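Local coordinates for protein putative hydrolase (Bacteroides ovatus, PDB 4HBS) that is of unknown function but, as a five-bladed beta-propeller of the beta-fructosidase clan, probably acts as a hydrolase, conceivably on carbohydrate, at residues A[37-42]-A[400-405]; A[160-165]-A[226-231]. One frame throughout, in Å; residues are numbered along the deposited sequence.

Interaction 1: residues A[37-42]-A[400-405]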
ATOM      1  N   VAL A  37      21.820  11.055  -1.238  1.00 48.39           N
ATOM      2  CA  VAL A  37      20.737  10.091  -1.365  1.00 46.16           C
ATOM      3  C   VAL A  37      20.650   9.645  -2.832  1.00 49.71           C
ATOM      4  O   VAL A  37      20.432  10.473  -3.706  1.00 48.25           O
ATOM      5  CB  VAL A  37      19.415  10.707  -0.838  1.00 48.70           C
ATOM      6  CG1 VAL A  37      18.217   9.808  -1.151  1.00 47.30           C
ATOM      7  CG2 VAL A  37      19.510  10.963   0.666  1.00 49.00           C
ATOM      8  N   PHE A  38      20.835   8.334  -3.097  1.00 46.93           N
ATOM      9  CA  PHE A  38      20.772   7.771  -4.450  1.00 46.05           C
ATOM     10  C   PHE A  38      19.413   7.155  -4.676  1.00 49.41           C
ATOM     11  O   PHE A  38      19.044   6.232  -3.964  1.00 48.81           O
ATOM     12  CB  PHE A  38      21.885   6.747  -4.658  1.00 48.65           C
ATOM     13  CG  PHE A  38      23.239   7.358  -4.402  1.00 51.72           C
ATOM     14  CD1 PHE A  38      23.839   8.179  -5.352  1.00 54.15           C
ATOM     15  CD2 PHE A  38      23.844   7.249  -3.153  1.00 55.15           C
ATOM     16  CE1 PHE A  38      25.066   8.799  -5.093  1.00 56.20           C
ATOM     17  CE2 PHE A  38      25.075   7.870  -2.897  1.00 58.91           C
ATOM     18  CZ  PHE A  38      25.669   8.651  -3.865  1.00 56.73           C
ATOM     19  N   VAL A  39      18.647   7.712  -5.633  1.00 45.95           N
ATOM     20  CA  VAL A  39      17.300   7.262  -5.989  1.00 44.51           C
ATOM     21  C   VAL A  39      17.371   6.563  -7.333  1.00 49.36           C
ATOM     22  O   VAL A  39      18.033   7.058  -8.250  1.00 49.75           O
ATOM     23  CB  VAL A  39      16.307   8.445  -6.043  1.00 47.52           C
ATOM     24  CG1 VAL A  39      14.900   7.960  -6.362  1.00 46.14           C
ATOM     25  CG2 VAL A  39      16.311   9.234  -4.743  1.00 47.55           C
ATOM     26  N   TYR A  40      16.661   5.434  -7.462  1.00 45.34           N
ATOM     27  CA  TYR A  40      16.646   4.638  -8.680  1.00 44.39           C
ATOM     28  C   TYR A  40      15.267   4.250  -9.076  1.00 47.79           C
ATOM     29  O   TYR A  40      14.435   4.021  -8.202  1.00 48.13           O
ATOM     30  CB  TYR A  40      17.406   3.326  -8.462  1.00 45.28           C
ATOM     31  CG  TYR A  40      18.871   3.466  -8.160  1.00 46.65           C
ATOM     32  CD1 TYR A  40      19.314   3.700  -6.865  1.00 48.69           C
ATOM     33  CD2 TYR A  40      19.828   3.254  -9.145  1.00 48.13           C
ATOM     34  CE1 TYR A  40      20.673   3.828  -6.576  1.00 50.44           C
ATOM     35  CE2 TYR A  40      21.192   3.352  -8.866  1.00 50.01           C
ATOM     36  CZ  TYR A  40      21.611   3.634  -7.577  1.00 55.92           C
ATOM     37  OH  TYR A  40      22.947   3.751  -7.293  1.00 57.17           O
ATOM     38  N   LYS A  41      15.046   4.058 -10.380  1.00 42.63           N
ATOM     39  CA  LYS A  41      13.816   3.484 -10.898  1.00 41.26           C
ATOM     40  C   LYS A  41      14.048   1.973 -10.919  1.00 47.32           C
ATOM     41  O   LYS A  41      15.017   1.551 -11.549  1.00 49.05           O
ATOM     42  CB  LYS A  41      13.524   3.981 -12.330  1.00 42.51           C
ATOM     43  CG  LYS A  41      13.194   5.434 -12.480  1.00 49.60           C
ATOM     44  CD  LYS A  41      13.129   5.817 -13.974  1.00 55.84           C
ATOM     45  CE  LYS A  41      12.353   7.096 -14.232  1.00 69.96           C
ATOM     46  NZ  LYS A  41      13.038   7.988 -15.216  1.00 87.37           N
ATOM     47  N   ASP A  42      13.226   1.154 -10.254  1.00 43.14           N
ATOM     48  CA  ASP A  42      13.413  -0.307 -10.329  1.00 44.09           C
ATOM     49  C   ASP A  42      12.724  -0.795 -11.628  1.00 48.64           C
ATOM     50  O   ASP A  42      11.501  -0.957 -11.652  1.00 47.35           O
ATOM     51  CB  ASP A  42      12.868  -1.025  -9.065  1.00 45.89           C
ATOM     52  CG  ASP A  42      13.252  -2.491  -8.959  1.00 58.60           C
ATOM     53  OD1 ASP A  42      13.406  -3.141 -10.008  1.00 59.81           O
ATOM     54  OD2 ASP A  42      13.398  -2.984  -7.821  1.00 66.45           O
ATOM     55  N   TYR A 400      10.551   2.270  -7.008  1.00 39.24           N
ATOM     56  CA  TYR A 400      11.782   3.036  -6.777  1.00 39.94           C
ATOM     57  C   TYR A 400      12.575   2.429  -5.634  1.00 43.70           C
ATOM     58  O   TYR A 400      11.990   1.831  -4.750  1.00 43.37           O
ATOM     59  CB  TYR A 400      11.466   4.514  -6.427  1.00 40.71           C
ATOM     60  CG  TYR A 400      10.615   5.203  -7.461  1.00 41.81           C
ATOM     61  CD1 TYR A 400       9.234   5.036  -7.478  1.00 42.88           C
ATOM     62  CD2 TYR A 400      11.190   5.988  -8.453  1.00 42.64           C
ATOM     63  CE1 TYR A 400       8.449   5.629  -8.457  1.00 43.58           C
ATOM     64  CE2 TYR A 400      10.414   6.566  -9.456  1.00 42.97           C
ATOM     65  CZ  TYR A 400       9.042   6.390  -9.450  1.00 50.32           C
ATOM     66  OH  TYR A 400       8.286   6.937 -10.455  1.00 53.21           O
ATOM     67  N   ARG A 401      13.891   2.608  -5.635  1.00 40.53           N
ATOM     68  CA  ARG A 401      14.770   2.183  -4.537  1.00 40.46           C
ATOM     69  C   ARG A 401      15.597   3.395  -4.125  1.00 44.92           C
ATOM     70  O   ARG A 401      16.098   4.110  -5.003  1.00 45.09           O
ATOM     71  CB  ARG A 401      15.672   1.018  -4.938  1.00 38.91           C
ATOM     72  CG  ARG A 401      14.907  -0.184  -5.459  1.00 44.50           C
ATOM     73  CD  ARG A 401      15.413  -1.506  -4.923  1.00 48.65           C
ATOM     74  NE  ARG A 401      14.544  -2.601  -5.369  1.00 50.49           N
ATOM     75  CZ  ARG A 401      14.442  -3.801  -4.796  1.00 65.11           C
ATOM     76  NH1 ARG A 401      15.175  -4.104  -3.725  1.00 55.45           N
ATOM     77  NH2 ARG A 401      13.609  -4.710  -5.291  1.00 49.94           N
ATOM     78  N   VAL A 402      15.668   3.678  -2.816  1.00 40.54           N
ATOM     79  CA  VAL A 402      16.432   4.797  -2.276  1.00 40.54           C
ATOM     80  C   VAL A 402      17.565   4.211  -1.470  1.00 47.93           C
ATOM     81  O   VAL A 402      17.316   3.527  -0.475  1.00 46.51           O
ATOM     82  CB  VAL A 402      15.571   5.767  -1.419  1.00 43.15           C
ATOM     83  CG1 VAL A 402      16.354   7.025  -1.060  1.00 43.23           C
ATOM     84  CG2 VAL A 402      14.271   6.134  -2.128  1.00 41.82           C
ATOM     85  N   PHE A 403      18.810   4.450  -1.901  1.00 48.79           N
ATOM     86  CA  PHE A 403      19.994   3.988  -1.174  1.00 51.20           C
ATOM     87  C   PHE A 403      20.606   5.149  -0.418  1.00 58.18           C
ATOM     88  O   PHE A 403      20.637   6.279  -0.921  1.00 58.73           O
ATOM     89  CB  PHE A 403      21.021   3.390  -2.112  1.00 53.92           C
ATOM     90  CG  PHE A 403      20.584   2.093  -2.730  1.00 55.46           C
ATOM     91  CD1 PHE A 403      19.666   2.078  -3.770  1.00 57.30           C
ATOM     92  CD2 PHE A 403      21.153   0.889  -2.332  1.00 58.45           C
ATOM     93  CE1 PHE A 403      19.292   0.883  -4.370  1.00 58.33           C
ATOM     94  CE2 PHE A 403      20.780  -0.307  -2.933  1.00 61.24           C
ATOM     95  CZ  PHE A 403      19.846  -0.305  -3.943  1.00 58.66           C
ATOM     96  N   ASN A 404      21.077   4.879   0.796  1.00 55.94           N
ATOM     97  CA  ASN A 404      21.712   5.873   1.642  1.00 56.79           C
ATOM     98  C   ASN A 404      20.703   6.976   2.100  1.00 61.29           C
ATOM     99  O   ASN A 404      21.105   8.105   2.378  1.00 62.13           O
ATOM    100  CB  ASN A 404      22.941   6.463   0.921  1.00 56.47           C
ATOM    101  CG  ASN A 404      24.069   6.880   1.825  1.00 78.06           C
ATOM    102  OD1 ASN A 404      24.215   6.403   2.962  1.00 71.24           O
ATOM    103  ND2 ASN A 404      24.910   7.778   1.336  1.00 69.92           N
ATOM    104  N   TRP A 405      19.399   6.611   2.217  1.00 57.33           N
ATOM    105  CA  TRP A 405      18.316   7.476   2.745  1.00 56.82           C
ATOM    106  C   TRP A 405      18.645   7.993   4.164  1.00 63.14           C
ATOM    107  O   TRP A 405      18.240   9.092   4.528  1.00 63.51           O
ATOM    108  CB  TRP A 405      16.970   6.719   2.776  1.00 54.38           C
ATOM    109  CG  TRP A 405      17.000   5.412   3.520  1.00 56.11           C
ATOM    110  CD1 TRP A 405      17.334   4.189   3.018  1.00 58.97           C
ATOM    111  CD2 TRP A 405      16.792   5.222   4.925  1.00 56.98           C
ATOM    112  NE1 TRP A 405      17.322   3.247   4.015  1.00 58.83           N
ATOM    113  CE2 TRP A 405      17.013   3.856   5.201  1.00 60.89           C
ATOM    114  CE3 TRP A 405      16.472   6.082   5.987  1.00 58.96           C
ATOM    115  CZ2 TRP A 405      16.876   3.323   6.484  1.00 61.35           C
ATOM    116  CZ3 TRP A 405      16.369   5.558   7.263  1.00 61.40           C
ATOM    117  CH2 TRP A 405      16.572   4.194   7.502  1.00 62.37           C
TER
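Y40 brings CD1 and CE1 to CD1 of F403, each 3.5 Å from it, the two side chains crossing at about a right angle; the ring planes stand at 77° with centroids 5.2 Å apart, an oblique aromatic pair. The in-plane edge of the Y40 ring also receives the carbonyl oxygen of R401. On this same face R401 bends at chi2, which carries its guanidinium beside D42; NE of R401 donates to OD2 of D42 at 2.7 Å, on the anti side of that oxygen and 25° out of the carboxylate plane, while NH2 adds a weak second bond. The opposite face carries V39, V402, K41 and Y400. There CG1 of V402 is the bump, fitting between CG1 of V37, 3.4 Å away at the strand's N-terminal end, and CG2 of V39, while CG of K41 approaches the Y400 ring. Between the two faces runs a regular antiparallel ladder, its axes 4.7 Å apart at 158°. F38/F403 and Y40/R401 are hydrogen-bonded pairs, each closed by two backbone bonds; V39/V402 and K41/Y400 are non-hydrogen-bonded. D42 caps helix 43-48 through OD1, and E370 holds NH1 of R401. Strand 38-42 is flanked on its far side by 24-26 and strand 399-403 by 371-377; L24 touches both Y40 and F403, whereas V39 and V402 pack on F339 of strand 333-340 in the adjoining sheet.

Interaction 2: residues A[160-165]-A[226-231]; sequences AGDATI and DTMWED
M228, a selenomethionine, lays its side chain over the 162-164 backbone: CB starts beside OD2 of D162, SE passes CB of D162 at 4.0 Å, and the terminal CE ends 3.5 Å from the carbonyl carbon of A163 and 3.6 Å from CB of T164. The chain bends at chi3 to bring CE there, and the M228 and T164 side chains cross at about a right angle. D162 answers from the other strand. With CG anti to the backbone N (chi1 -152°), its carboxylate reaches the 226-231 segment, where OD2 accepts a weak bond from the backbone N of M228 at 3.0 Å and an N-H...O angle of 122°. The second oxygen, OD1, turns back and takes the N-H of A163 on its anti side, so one oxygen is engaged within its own strand and the other, weakly, by the neighbouring one.

The strand axes run nearly parallel, 14° apart, yet 6.1 Å separates them at closest approach and no backbone hydrogen bond joins the two segments. D162 does pair by backbone with G225, so the chains touch at this end and diverge beyond it. This is consistent with neighbouring blades of the five-bladed propeller: 156-165 and 227-230 are each the first strand of an antiparallel sheet, and they face one another mainly through side chains. The contact centre lies about 10 Å from the centre of the chain, in keeping with inner strands.

Further along, E230, its chain extended beyond CG, meets T164 at about a right angle, placing OE1 2.9 Å from OG1 of T164. M228 also rests on I236 and L238 of strand 236-242, in its own sheet. W299, from strand 298-303 of a third sheet, touches both D162 and T227, while R188 forms a salt bridge with D226.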
ATOM      1  N   ALA A 160      -7.497  -2.766   1.080  1.00 43.87           N
ATOM      2  CA  ALA A 160      -6.425  -3.307   1.902  1.00 44.03           C
ATOM      3  C   ALA A 160      -5.966  -2.412   3.020  1.00 50.34           C
ATOM      4  O   ALA A 160      -5.815  -1.212   2.836  1.00 51.52           O
ATOM      5  CB  ALA A 160      -5.224  -3.632   1.035  1.00 44.19           C
ATOM      6  N   GLY A 161      -5.755  -3.024   4.173  1.00 47.31           N
ATOM      7  CA  GLY A 161      -5.123  -2.426   5.332  1.00 47.24           C
ATOM      8  C   GLY A 161      -3.819  -3.171   5.428  1.00 50.47           C
ATOM      9  O   GLY A 161      -3.529  -4.000   4.554  1.00 50.37           O
ATOM     10  N   ASP A 162      -3.018  -2.911   6.441  1.00 46.83           N
ATOM     11  CA  ASP A 162      -1.753  -3.647   6.555  1.00 47.46           C
ATOM     12  C   ASP A 162      -2.023  -5.025   7.221  1.00 52.17           C
ATOM     13  O   ASP A 162      -3.114  -5.250   7.751  1.00 52.45           O
ATOM     14  CB  ASP A 162      -0.718  -2.818   7.339  1.00 49.79           C
ATOM     15  CG  ASP A 162       0.731  -3.077   6.995  1.00 54.68           C
ATOM     16  OD1 ASP A 162       1.020  -4.126   6.391  1.00 55.94           O
ATOM     17  OD2 ASP A 162       1.578  -2.281   7.402  1.00 60.28           O
ATOM     18  N   ALA A 163      -1.055  -5.947   7.151  1.00 48.63           N
ATOM     19  CA  ALA A 163      -1.217  -7.283   7.719  1.00 49.67           C
ATOM     20  C   ALA A 163       0.034  -7.720   8.448  1.00 55.56           C
ATOM     21  O   ALA A 163       1.138  -7.245   8.132  1.00 55.58           O
ATOM     22  CB  ALA A 163      -1.547  -8.274   6.620  1.00 49.98           C
ATOM     23  N   THR A 164      -0.146  -8.622   9.437  1.00 52.32           N
ATOM     24  CA  THR A 164       0.937  -9.169  10.261  1.00 53.56           C
ATOM     25  C   THR A 164       0.797 -10.670  10.355  1.00 59.91           C
ATOM     26  O   THR A 164      -0.273 -11.210  10.063  1.00 59.62           O
ATOM     27  CB  THR A 164       0.939  -8.547  11.687  1.00 61.86           C
ATOM     28  OG1 THR A 164       2.084  -9.011  12.407  1.00 71.13           O
ATOM     29  CG2 THR A 164      -0.346  -8.854  12.490  1.00 56.96           C
ATOM     30  N   ILE A 165       1.878 -11.339  10.803  1.00 57.35           N
ATOM     31  CA  ILE A 165       1.892 -12.778  11.032  1.00 58.00           C
ATOM     32  C   ILE A 165       1.774 -13.018  12.535  1.00 62.73           C
ATOM     33  O   ILE A 165       2.486 -12.392  13.331  1.00 62.19           O
ATOM     34  CB  ILE A 165       3.161 -13.464  10.445  1.00 61.39           C
ATOM     35  CG1 ILE A 165       3.488 -12.977   8.994  1.00 60.26           C
ATOM     36  CG2 ILE A 165       3.016 -14.981  10.494  1.00 62.16           C
ATOM     37  CD1 ILE A 165       2.488 -13.350   7.947  1.00 66.99           C
ATOM     38  N   ASP A 226      -4.121   1.105   8.685  1.00 54.14           N
ATOM     39  CA  ASP A 226      -3.902   1.163   7.224  1.00 52.35           C
ATOM     40  C   ASP A 226      -2.417   0.865   6.936  1.00 55.15           C
ATOM     41  O   ASP A 226      -2.095   0.240   5.924  1.00 55.44           O
ATOM     42  CB  ASP A 226      -4.317   2.519   6.650  1.00 53.70           C
ATOM     43  CG  ASP A 226      -5.815   2.753   6.548  1.00 66.49           C
ATOM     44  OD1 ASP A 226      -6.570   1.760   6.451  1.00 65.57           O
ATOM     45  OD2 ASP A 226      -6.231   3.933   6.550  1.00 77.07           O
ATOM     46  N   THR A 227      -1.529   1.332   7.847  1.00 49.28           N
ATOM     47  CA  THR A 227      -0.111   1.005   7.914  1.00 47.71           C
ATOM     48  C   THR A 227       0.109   0.504   9.345  1.00 50.23           C
ATOM     49  O   THR A 227      -0.702   0.794  10.237  1.00 49.47           O
ATOM     50  CB  THR A 227       0.798   2.169   7.522  1.00 51.66           C
ATOM     51  OG1 THR A 227       0.797   3.141   8.566  1.00 55.12           O
ATOM     52  CG2 THR A 227       0.411   2.780   6.195  1.00 44.96           C
HETATM   53  N   MSE A 228       1.181  -0.257   9.555  1.00 45.47           N
HETATM   54  CA  MSE A 228       1.496  -0.851  10.843  1.00 44.70           C
HETATM   55  C   MSE A 228       2.971  -0.881  11.128  1.00 50.25           C
HETATM   56  O   MSE A 228       3.789  -0.700  10.227  1.00 50.12           O
HETATM   57  CB  MSE A 228       1.000  -2.288  10.845  1.00 46.16           C
HETATM   58  CG  MSE A 228      -0.331  -2.458  11.469  1.00 52.04           C
HETATM   59 SE   MSE A 228      -1.172  -4.158  11.063  0.75 57.84          SE
HETATM   60  CE  MSE A 228       0.209  -5.178  10.797  1.00 54.64           C
ATOM     61  N   TRP A 229       3.310  -1.167  12.385  1.00 48.56           N
ATOM     62  CA  TRP A 229       4.686  -1.374  12.810  1.00 49.56           C
ATOM     63  C   TRP A 229       4.712  -2.352  13.995  1.00 57.77           C
ATOM     64  O   TRP A 229       4.267  -1.997  15.083  1.00 59.30           O
ATOM     65  CB  TRP A 229       5.394  -0.058  13.165  1.00 48.16           C
ATOM     66  CG  TRP A 229       6.714  -0.306  13.818  1.00 50.29           C
ATOM     67  CD1 TRP A 229       7.005  -0.170  15.143  1.00 54.76           C
ATOM     68  CD2 TRP A 229       7.814  -1.021  13.242  1.00 50.06           C
ATOM     69  NE1 TRP A 229       8.249  -0.689  15.409  1.00 54.95           N
ATOM     70  CE2 TRP A 229       8.782  -1.185  14.252  1.00 55.19           C
ATOM     71  CE3 TRP A 229       8.099  -1.496  11.952  1.00 50.09           C
ATOM     72  CZ2 TRP A 229      10.022  -1.771  14.008  1.00 55.03           C
ATOM     73  CZ3 TRP A 229       9.331  -2.076  11.713  1.00 51.88           C
ATOM     74  CH2 TRP A 229      10.260  -2.245  12.743  1.00 54.12           C
ATOM     75  N   GLU A 230       5.223  -3.574  13.784  1.00 55.79           N
ATOM     76  CA  GLU A 230       5.347  -4.568  14.848  1.00 57.84           C
ATOM     77  C   GLU A 230       6.651  -4.251  15.590  1.00 63.37           C
ATOM     78  O   GLU A 230       7.729  -4.450  15.031  1.00 62.89           O
ATOM     79  CB  GLU A 230       5.314  -5.995  14.258  1.00 59.45           C
ATOM     80  CG  GLU A 230       5.220  -7.104  15.299  1.00 76.31           C
ATOM     81  CD  GLU A 230       4.525  -8.373  14.837  1.00107.85           C
ATOM     82  OE1 GLU A 230       4.642  -8.717  13.637  1.00114.49           O
ATOM     83  OE2 GLU A 230       3.850  -9.019  15.673  1.00100.41           O
ATOM     84  N   ASP A 231       6.547  -3.670  16.807  1.00 61.58           N
ATOM     85  CA  ASP A 231       7.708  -3.225  17.596  1.00 63.00           C
ATOM     86  C   ASP A 231       8.248  -4.299  18.545  1.00 69.04           C
ATOM     87  O   ASP A 231       7.520  -5.199  18.947  1.00 68.97           O
ATOM     88  CB  ASP A 231       7.314  -1.987  18.424  1.00 65.24           C
ATOM     89  CG  ASP A 231       8.488  -1.229  19.007  1.00 72.93           C
ATOM     90  OD1 ASP A 231       9.123  -0.472  18.267  1.00 70.03           O
ATOM     91  OD2 ASP A 231       8.822  -1.468  20.184  1.00 82.81           O
TER

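From the N terminus the chain first passes 37-42, then builds four antiparallel sheets and strands 356-361 and 371-377 before returning to 400-405, so interaction 1 closes a loop of 357 residues. Interaction 2 is nested wholly inside that loop and closes a shorter one, 60 residues long, between 160-165 and 226-231. The two do not cross. Interaction 1 joins an early strand to a late one within a single sheet, the pairing of N- and C-terminal strands in one blade (Velcro closure); interaction 2 joins the first strands of two successive sheets by side chains. Their centres are about 24 Å apart and the nearest atoms about 10 Å, so they lie in separate parts of the ring and do not touch.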